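Local coordinates for choline binding protein A (Lactobacillus salivarius str. Ren, PDB 5GT1) that is a choline-binding protein, probably of the cell surface, whose zinc-binding M23 peptidase-family domain probably acts on the cell wall, at residues Leu42-Phe56 against Ser153-Ala165. Sequence-based numbering, arbitrary orientation.
Sequences LFGVNPGGEFRMNGF and SFNNNGTWLDPRA
Phe43 and Phe56 both hold CG anti to the backbone N (chi1 172° and 179°), which sends their rings away from their own backbone and onto that of 153-165. The Phe43 ring lies with one face over the chain at Leu161 and Asp162, with Asp162 CA 3.6 Å from Phe43 CG; its far end, CZ, comes within 3.2 Å of Trp160 O, and CE1 meets Trp160 CB. A flat aromatic suits this place, since it can cover a peptide backbone closely. Phe56 is gripped differently: Asn156 CB stands over its face in a CH-pi contact, 3.9 Å from the centroid, while Ser153 O approaches the edge near the ring plane, at 3.5 Å from Phe56 CD2. The Asn156 amide, flat itself, is turned only 21° from the plane of that ring. Met53 CB rests over the face of Phe154, and the extended chain carries Met53 SD obliquely over the same ring, 4.4 Å from the centroid, a Met-aromatic contact suited to a flexible, polarisable thioether. At the other end Leu42 CD2 sits over the centre of the Arg164 guanidinium, 3.6 Å from Arg164 CZ, an apolar methyl covering a flat cation. A water joins the two segments here, accepting from Phe43 N and donating to Asp162 OD1. Asp162 OD1 also accepts from Arg164 N at 2.9 Å: the short carboxylate of this N-cap reaches back to the start of helix 163-173 and still takes the water. Leu42 O receives His57 ND1, a second-shell bond that would help orient this zinc ligand. The contact thus packs the segment leading into strand 56-63 against the C-terminal strand and helix, beside the His57, Asp61 and His137 zinc site of the M23 peptidase fold.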
ATOM      1  N   LEU A  42       5.283   9.476   5.217  1.00 15.15           N
ATOM      2  CA  LEU A  42       5.534   9.711   3.797  1.00 15.46           C
ATOM      3  C   LEU A  42       6.521   8.712   3.202  1.00 15.84           C
ATOM      4  O   LEU A  42       7.327   8.123   3.925  1.00 16.34           O
ATOM      5  CB  LEU A  42       6.073  11.127   3.590  1.00 15.81           C
ATOM      6  CG  LEU A  42       5.090  12.287   3.805  1.00 15.95           C
ATOM      7  CD1 LEU A  42       5.885  13.584   3.840  1.00 16.80           C
ATOM      8  CD2 LEU A  42       4.049  12.323   2.695  1.00 15.63           C
ATOM      9  N   PHE A  43       6.448   8.532   1.888  1.00 16.65           N
ATOM     10  CA  PHE A  43       7.411   7.720   1.162  1.00 16.80           C
ATOM     11  C   PHE A  43       8.779   8.420   1.101  1.00 18.16           C
ATOM     12  O   PHE A  43       8.852   9.661   1.050  1.00 17.74           O
ATOM     13  CB  PHE A  43       6.903   7.436  -0.259  1.00 16.67           C
ATOM     14  CG  PHE A  43       7.927   6.757  -1.131  1.00 16.57           C
ATOM     15  CD1 PHE A  43       8.008   5.365  -1.171  1.00 16.33           C
ATOM     16  CD2 PHE A  43       8.843   7.514  -1.881  1.00 16.47           C
ATOM     17  CE1 PHE A  43       8.976   4.735  -1.947  1.00 17.13           C
ATOM     18  CE2 PHE A  43       9.810   6.881  -2.655  1.00 16.89           C
ATOM     19  CZ  PHE A  43       9.865   5.494  -2.699  1.00 16.08           C
ATOM     20  N   GLY A  44       9.851   7.618   1.118  1.00 18.35           N
ATOM     21  CA  GLY A  44      11.196   8.110   0.842  1.00 19.06           C
ATOM     22  C   GLY A  44      12.016   8.418   2.074  1.00 19.63           C
ATOM     23  O   GLY A  44      11.916   7.737   3.088  1.00 18.81           O
ATOM     24  N   VAL A  45      12.831   9.467   1.977  1.00 22.10           N
ATOM     25  CA  VAL A  45      13.724   9.873   3.062  1.00 24.09           C
ATOM     26  C   VAL A  45      13.249  11.231   3.548  1.00 25.41           C
ATOM     27  O   VAL A  45      13.364  12.222   2.836  1.00 27.56           O
ATOM     28  CB  VAL A  45      15.198   9.967   2.585  1.00 25.26           C
ATOM     29  CG1 VAL A  45      16.109  10.322   3.751  1.00 25.34           C
ATOM     30  CG2 VAL A  45      15.641   8.667   1.935  1.00 24.46           C
ATOM     31  N   ASN A  46      12.693  11.271   4.750  1.00 25.80           N
ATOM     32  CA  ASN A  46      12.063  12.482   5.247  1.00 26.92           C
ATOM     33  C   ASN A  46      12.430  12.701   6.693  1.00 26.94           C
ATOM     34  O   ASN A  46      12.676  11.733   7.403  1.00 26.36           O
ATOM     35  CB  ASN A  46      10.530  12.376   5.153  1.00 26.70           C
ATOM     36  CG  ASN A  46      10.045  12.109   3.745  1.00 27.38           C
ATOM     37  OD1 ASN A  46      10.071  12.993   2.891  1.00 28.57           O
ATOM     38  ND2 ASN A  46       9.591  10.884   3.496  1.00 26.68           N
ATOM     39  N   PRO A  47      12.455  13.976   7.138  1.00 28.28           N
ATOM     40  CA  PRO A  47      12.529  14.276   8.567  1.00 29.55           C
ATOM     41  C   PRO A  47      11.404  13.557   9.305  1.00 29.70           C
ATOM     42  O   PRO A  47      10.243  13.640   8.892  1.00 30.90           O
ATOM     43  CB  PRO A  47      12.310  15.799   8.614  1.00 29.09           C
ATOM     44  CG  PRO A  47      12.845  16.274   7.305  1.00 28.59           C
ATOM     45  CD  PRO A  47      12.460  15.204   6.318  1.00 28.02           C
ATOM     46  N   GLY A  48      11.754  12.857  10.379  1.00 28.66           N
ATOM     47  CA  GLY A  48      10.804  12.027  11.116  1.00 28.61           C
ATOM     48  C   GLY A  48      10.949  10.552  10.786  1.00 28.33           C
ATOM     49  O   GLY A  48      10.470   9.694  11.530  1.00 28.98           O
ATOM     50  N   GLY A  49      11.612  10.248   9.671  1.00 28.53           N
ATOM     51  CA  GLY A  49      11.797   8.860   9.253  1.00 28.15           C
ATOM     52  C   GLY A  49      13.162   8.276   9.581  1.00 29.54           C
ATOM     53  O   GLY A  49      13.505   7.183   9.101  1.00 26.34           O
ATOM     54  N   GLU A  50      13.938   8.986  10.402  1.00 30.86           N
ATOM     55  CA  GLU A  50      15.336   8.602  10.674  1.00 31.95           C
ATOM     56  C   GLU A  50      15.454   7.308  11.454  1.00 31.78           C
ATOM     57  O   GLU A  50      16.500   6.666  11.423  1.00 34.02           O
ATOM     58  CB  GLU A  50      16.100   9.703  11.417  1.00 34.25           C
ATOM     59  CG  GLU A  50      16.232  11.012  10.654  1.00 36.48           C
ATOM     60  CD  GLU A  50      15.045  11.942  10.871  1.00 38.47           C
ATOM     61  OE1 GLU A  50      14.087  11.553  11.592  1.00 37.74           O
ATOM     62  OE2 GLU A  50      15.082  13.067  10.322  1.00 40.92           O
ATOM     63  N   PHE A  51      14.387   6.926  12.150  1.00 31.38           N
ATOM     64  CA  PHE A  51      14.375   5.679  12.928  1.00 31.54           C
ATOM     65  C   PHE A  51      14.436   4.406  12.074  1.00 32.14           C
ATOM     66  O   PHE A  51      14.781   3.340  12.585  1.00 33.22           O
ATOM     67  CB  PHE A  51      13.165   5.635  13.877  1.00 31.98           C
ATOM     68  CG  PHE A  51      11.835   5.473  13.181  1.00 32.30           C
ATOM     69  CD1 PHE A  51      11.250   4.212  13.043  1.00 32.55           C
ATOM     70  CD2 PHE A  51      11.160   6.580  12.670  1.00 32.88           C
ATOM     71  CE1 PHE A  51      10.020   4.061  12.400  1.00 32.61           C
ATOM     72  CE2 PHE A  51       9.932   6.433  12.030  1.00 32.42           C
ATOM     73  CZ  PHE A  51       9.361   5.172  11.899  1.00 31.38           C
ATOM     74  N   ARG A  52      14.099   4.509  10.784  1.00 29.39           N
ATOM     75  CA  ARG A  52      14.147   3.354   9.877  1.00 28.72           C
ATOM     76  C   ARG A  52      15.550   3.174   9.298  1.00 28.48           C
ATOM     77  O   ARG A  52      16.301   4.144   9.198  1.00 27.42           O
ATOM     78  CB  ARG A  52      13.147   3.518   8.728  1.00 27.02           C
ATOM     79  CG  ARG A  52      11.695   3.542   9.157  1.00 24.93           C
ATOM     80  CD  ARG A  52      10.771   3.555   7.948  1.00 25.12           C
ATOM     81  NE  ARG A  52       9.364   3.670   8.336  1.00 23.90           N
ATOM     82  CZ  ARG A  52       8.681   4.817   8.392  1.00 23.02           C
ATOM     83  NH1 ARG A  52       9.270   5.976   8.103  1.00 21.58           N
ATOM     84  NH2 ARG A  52       7.405   4.803   8.753  1.00 22.54           N
ATOM     85  N   MET A  53      15.882   1.936   8.913  1.00 29.25           N
ATOM     86  CA  MET A  53      17.166   1.619   8.276  1.00 30.54           C
ATOM     87  C   MET A  53      17.357   2.497   7.058  1.00 28.91           C
ATOM     88  O   MET A  53      16.448   2.618   6.217  1.00 27.64           O
ATOM     89  CB  MET A  53      17.224   0.155   7.832  1.00 34.39           C
ATOM     90  CG  MET A  53      17.678  -0.843   8.886  1.00 40.61           C
ATOM     91  SD  MET A  53      17.755  -2.516   8.190  1.00 49.92           S
ATOM     92  CE  MET A  53      19.122  -2.367   7.032  1.00 43.47           C
ATOM     93  N   ASN A  54      18.539   3.105   6.977  1.00 25.97           N
ATOM     94  CA  ASN A  54      18.882   4.075   5.934  1.00 25.84           C
ATOM     95  C   ASN A  54      17.943   5.282   5.877  1.00 24.81           C
ATOM     96  O   ASN A  54      17.971   6.036   4.907  1.00 26.62           O
ATOM     97  CB  ASN A  54      18.953   3.402   4.553  1.00 26.70           C
ATOM     98  CG  ASN A  54      19.803   2.142   4.558  1.00 28.57           C
ATOM     99  OD1 ASN A  54      19.447   1.136   3.934  1.00 28.71           O
ATOM    100  ND2 ASN A  54      20.933   2.191   5.253  1.00 25.82           N
ATOM    101  N   GLY A  55      17.112   5.455   6.907  1.00 25.32           N
ATOM    102  CA  GLY A  55      16.116   6.537   6.935  1.00 23.55           C
ATOM    103  C   GLY A  55      15.122   6.507   5.778  1.00 22.39           C
ATOM    104  O   GLY A  55      14.561   7.547   5.404  1.00 22.34           O
ATOM    105  N   PHE A  56      14.897   5.318   5.214  1.00 19.92           N
ATOM    106  CA  PHE A  56      14.075   5.173   4.012  1.00 18.61           C
ATOM    107  C   PHE A  56      12.771   4.452   4.320  1.00 18.40           C
ATOM    108  O   PHE A  56      12.767   3.397   4.975  1.00 18.53           O
ATOM    109  CB  PHE A  56      14.836   4.412   2.930  1.00 18.48           C
ATOM    110  CG  PHE A  56      14.050   4.207   1.658  1.00 18.38           C
ATOM    111  CD1 PHE A  56      13.770   5.281   0.816  1.00 18.98           C
ATOM    112  CD2 PHE A  56      13.594   2.940   1.296  1.00 18.43           C
ATOM    113  CE1 PHE A  56      13.045   5.098  -0.358  1.00 18.88           C
ATOM    114  CE2 PHE A  56      12.876   2.751   0.117  1.00 18.25           C
ATOM    115  CZ  PHE A  56      12.608   3.834  -0.709  1.00 18.67           C
ATOM    116  N   SER A 153      13.459  -3.362   0.908  1.00 18.39           N
ATOM    117  CA  SER A 153      12.613  -2.501   1.743  1.00 18.93           C
ATOM    118  C   SER A 153      13.307  -1.242   2.235  1.00 18.96           C
ATOM    119  O   SER A 153      12.647  -0.228   2.450  1.00 19.43           O
ATOM    120  CB  SER A 153      12.089  -3.276   2.956  1.00 18.89           C
ATOM    121  OG  SER A 153      11.225  -4.302   2.522  1.00 19.60           O
ATOM    122  N   PHE A 154      14.627  -1.299   2.430  1.00 18.86           N
ATOM    123  CA  PHE A 154      15.353  -0.147   2.990  1.00 19.65           C
ATOM    124  C   PHE A 154      16.336   0.500   2.008  1.00 19.52           C
ATOM    125  O   PHE A 154      17.184   1.324   2.381  1.00 19.77           O
ATOM    126  CB  PHE A 154      15.973  -0.513   4.348  1.00 21.81           C
ATOM    127  CG  PHE A 154      14.947  -1.019   5.329  1.00 23.44           C
ATOM    128  CD1 PHE A 154      14.040  -0.134   5.929  1.00 23.55           C
ATOM    129  CD2 PHE A 154      14.827  -2.381   5.594  1.00 23.81           C
ATOM    130  CE1 PHE A 154      13.063  -0.590   6.809  1.00 24.79           C
ATOM    131  CE2 PHE A 154      13.856  -2.847   6.477  1.00 24.12           C
ATOM    132  CZ  PHE A 154      12.967  -1.953   7.081  1.00 24.03           C
ATOM    133  N   ASN A 155      16.155   0.172   0.738  1.00 17.86           N
ATOM    134  CA  ASN A 155      17.053   0.634  -0.295  1.00 18.98           C
ATOM    135  C   ASN A 155      16.352   1.593  -1.233  1.00 19.04           C
ATOM    136  O   ASN A 155      15.438   1.212  -1.959  1.00 18.85           O
ATOM    137  CB  ASN A 155      17.634  -0.560  -1.066  1.00 18.87           C
ATOM    138  CG  ASN A 155      18.530  -1.439  -0.201  1.00 18.25           C
ATOM    139  OD1 ASN A 155      19.111  -0.976   0.787  1.00 18.99           O
ATOM    140  ND2 ASN A 155      18.645  -2.705  -0.569  1.00 18.25           N
ATOM    141  N   ASN A 156      16.805   2.838  -1.193  1.00 20.25           N
ATOM    142  CA  ASN A 156      16.290   3.919  -2.025  1.00 21.82           C
ATOM    143  C   ASN A 156      16.907   3.866  -3.434  1.00 22.19           C
ATOM    144  O   ASN A 156      17.596   4.785  -3.868  1.00 22.89           O
ATOM    145  CB  ASN A 156      16.581   5.240  -1.304  1.00 22.90           C
ATOM    146  CG  ASN A 156      15.944   6.443  -1.973  1.00 23.89           C
ATOM    147  OD1 ASN A 156      14.981   6.327  -2.733  1.00 24.53           O
ATOM    148  ND2 ASN A 156      16.498   7.619  -1.693  1.00 25.27           N
ATOM    149  N   ASN A 157      16.650   2.780  -4.148  1.00 21.55           N
ATOM    150  CA  ASN A 157      17.323   2.532  -5.408  1.00 22.33           C
ATOM    151  C   ASN A 157      16.381   2.508  -6.611  1.00 21.15           C
ATOM    152  O   ASN A 157      16.740   2.005  -7.678  1.00 22.31           O
ATOM    153  CB  ASN A 157      18.115   1.223  -5.322  1.00 23.12           C
ATOM    154  CG  ASN A 157      17.223   0.009  -5.152  1.00 25.49           C
ATOM    155  OD1 ASN A 157      16.014   0.126  -4.905  1.00 25.08           O
ATOM    156  ND2 ASN A 157      17.809  -1.174  -5.303  1.00 25.67           N
ATOM    157  N   GLY A 158      15.171   3.032  -6.436  1.00 20.61           N
ATOM    158  CA  GLY A 158      14.186   3.018  -7.519  1.00 19.67           C
ATOM    159  C   GLY A 158      13.259   1.813  -7.519  1.00 19.16           C
ATOM    160  O   GLY A 158      12.341   1.754  -8.329  1.00 19.66           O
ATOM    161  N   THR A 159      13.471   0.852  -6.617  1.00 17.74           N
ATOM    162  CA  THR A 159      12.584  -0.317  -6.553  1.00 17.39           C
ATOM    163  C   THR A 159      11.138   0.108  -6.217  1.00 16.06           C
ATOM    164  O   THR A 159      10.194  -0.243  -6.927  1.00 16.18           O
ATOM    165  CB  THR A 159      13.074  -1.340  -5.500  1.00 18.37           C
ATOM    166  OG1 THR A 159      14.370  -1.815  -5.878  1.00 19.60           O
ATOM    167  CG2 THR A 159      12.126  -2.533  -5.407  1.00 18.03           C
ATOM    168  N   TRP A 160      10.997   0.855  -5.132  1.00 14.73           N
ATOM    169  CA  TRP A 160       9.698   1.301  -4.637  1.00 15.34           C
ATOM    170  C   TRP A 160       9.434   2.692  -5.116  1.00 15.17           C
ATOM    171  O   TRP A 160      10.356   3.513  -5.222  1.00 14.92           O
ATOM    172  CB  TRP A 160       9.668   1.234  -3.108  1.00 14.92           C
ATOM    173  CG  TRP A 160       9.789  -0.189  -2.613  1.00 15.41           C
ATOM    174  CD1 TRP A 160      10.940  -0.847  -2.132  1.00 15.34           C
ATOM    175  CD2 TRP A 160       8.730  -1.194  -2.577  1.00 14.78           C
ATOM    176  NE1 TRP A 160      10.652  -2.143  -1.796  1.00 14.98           N
ATOM    177  CE2 TRP A 160       9.341  -2.421  -2.046  1.00 15.29           C
ATOM    178  CE3 TRP A 160       7.374  -1.200  -2.909  1.00 15.09           C
ATOM    179  CZ2 TRP A 160       8.598  -3.590  -1.855  1.00 15.07           C
ATOM    180  CZ3 TRP A 160       6.645  -2.379  -2.727  1.00 14.83           C
ATOM    181  CH2 TRP A 160       7.242  -3.546  -2.206  1.00 15.03           C
ATOM    182  N   LEU A 161       8.172   2.954  -5.430  1.00 14.88           N
ATOM    183  CA  LEU A 161       7.727   4.229  -5.950  1.00 15.49           C
ATOM    184  C   LEU A 161       6.838   4.934  -4.937  1.00 15.68           C
ATOM    185  O   LEU A 161       6.218   4.285  -4.087  1.00 15.02           O
ATOM    186  CB  LEU A 161       6.957   4.018  -7.264  1.00 16.11           C
ATOM    187  CG  LEU A 161       7.641   3.108  -8.287  1.00 16.48           C
ATOM    188  CD1 LEU A 161       6.712   2.769  -9.442  1.00 17.03           C
ATOM    189  CD2 LEU A 161       8.950   3.725  -8.786  1.00 17.06           C
ATOM    190  N   ASP A 162       6.769   6.260  -5.037  1.00 15.56           N
ATOM    191  CA  ASP A 162       5.966   7.050  -4.107  1.00 16.21           C
ATOM    192  C   ASP A 162       4.474   6.850  -4.414  1.00 15.08           C
ATOM    193  O   ASP A 162       4.000   7.317  -5.452  1.00 15.09           O
ATOM    194  CB  ASP A 162       6.347   8.534  -4.208  1.00 16.84           C
ATOM    195  CG  ASP A 162       5.590   9.406  -3.210  1.00 17.94           C
ATOM    196  OD1 ASP A 162       4.672   8.912  -2.508  1.00 17.42           O
ATOM    197  OD2 ASP A 162       5.927  10.600  -3.132  1.00 19.04           O
ATOM    198  N   PRO A 163       3.733   6.139  -3.522  1.00 14.52           N
ATOM    199  CA  PRO A 163       2.320   5.912  -3.818  1.00 13.96           C
ATOM    200  C   PRO A 163       1.510   7.203  -3.822  1.00 14.23           C
ATOM    201  O   PRO A 163       0.501   7.272  -4.528  1.00 13.76           O
ATOM    202  CB  PRO A 163       1.852   4.994  -2.665  1.00 13.61           C
ATOM    203  CG  PRO A 163       3.112   4.328  -2.193  1.00 13.73           C
ATOM    204  CD  PRO A 163       4.138   5.440  -2.278  1.00 13.97           C
ATOM    205  N   ARG A 164       1.930   8.204  -3.042  1.00 14.43           N
ATOM    206  CA  ARG A 164       1.173   9.464  -2.994  1.00 15.84           C
ATOM    207  C   ARG A 164       1.166  10.138  -4.365  1.00 15.80           C
ATOM    208  O   ARG A 164       0.105  10.498  -4.879  1.00 16.08           O
ATOM    209  CB  ARG A 164       1.689  10.435  -1.927  1.00 17.22           C
ATOM    210  CG  ARG A 164       0.809  11.682  -1.845  1.00 19.46           C
ATOM    211  CD  ARG A 164       1.070  12.534  -0.625  1.00 22.08           C
ATOM    212  NE  ARG A 164       2.348  13.206  -0.731  1.00 26.01           N
ATOM    213  CZ  ARG A 164       2.705  14.266  -0.003  1.00 29.19           C
ATOM    214  NH1 ARG A 164       1.871  14.810   0.891  1.00 30.13           N
ATOM    215  NH2 ARG A 164       3.908  14.793  -0.175  1.00 29.36           N
ATOM    216  N   ALA A 165       2.357  10.294  -4.938  1.00 15.45           N
ATOM    217  CA  ALA A 165       2.531  10.876  -6.261  1.00 16.24           C
ATOM    218  C   ALA A 165       1.818  10.060  -7.326  1.00 16.19           C
ATOM    219  O   ALA A 165       1.154  10.617  -8.191  1.00 16.79           O
ATOM    220  CB  ALA A 165       4.018  11.021  -6.588  1.00 16.12           C
TER
HETATM  221  O   HOH W   1       4.776  10.202   0.081  1.00 14.79           O
HETATM  222  O   HOH W   2      11.191   1.074   4.421  1.00 17.80           O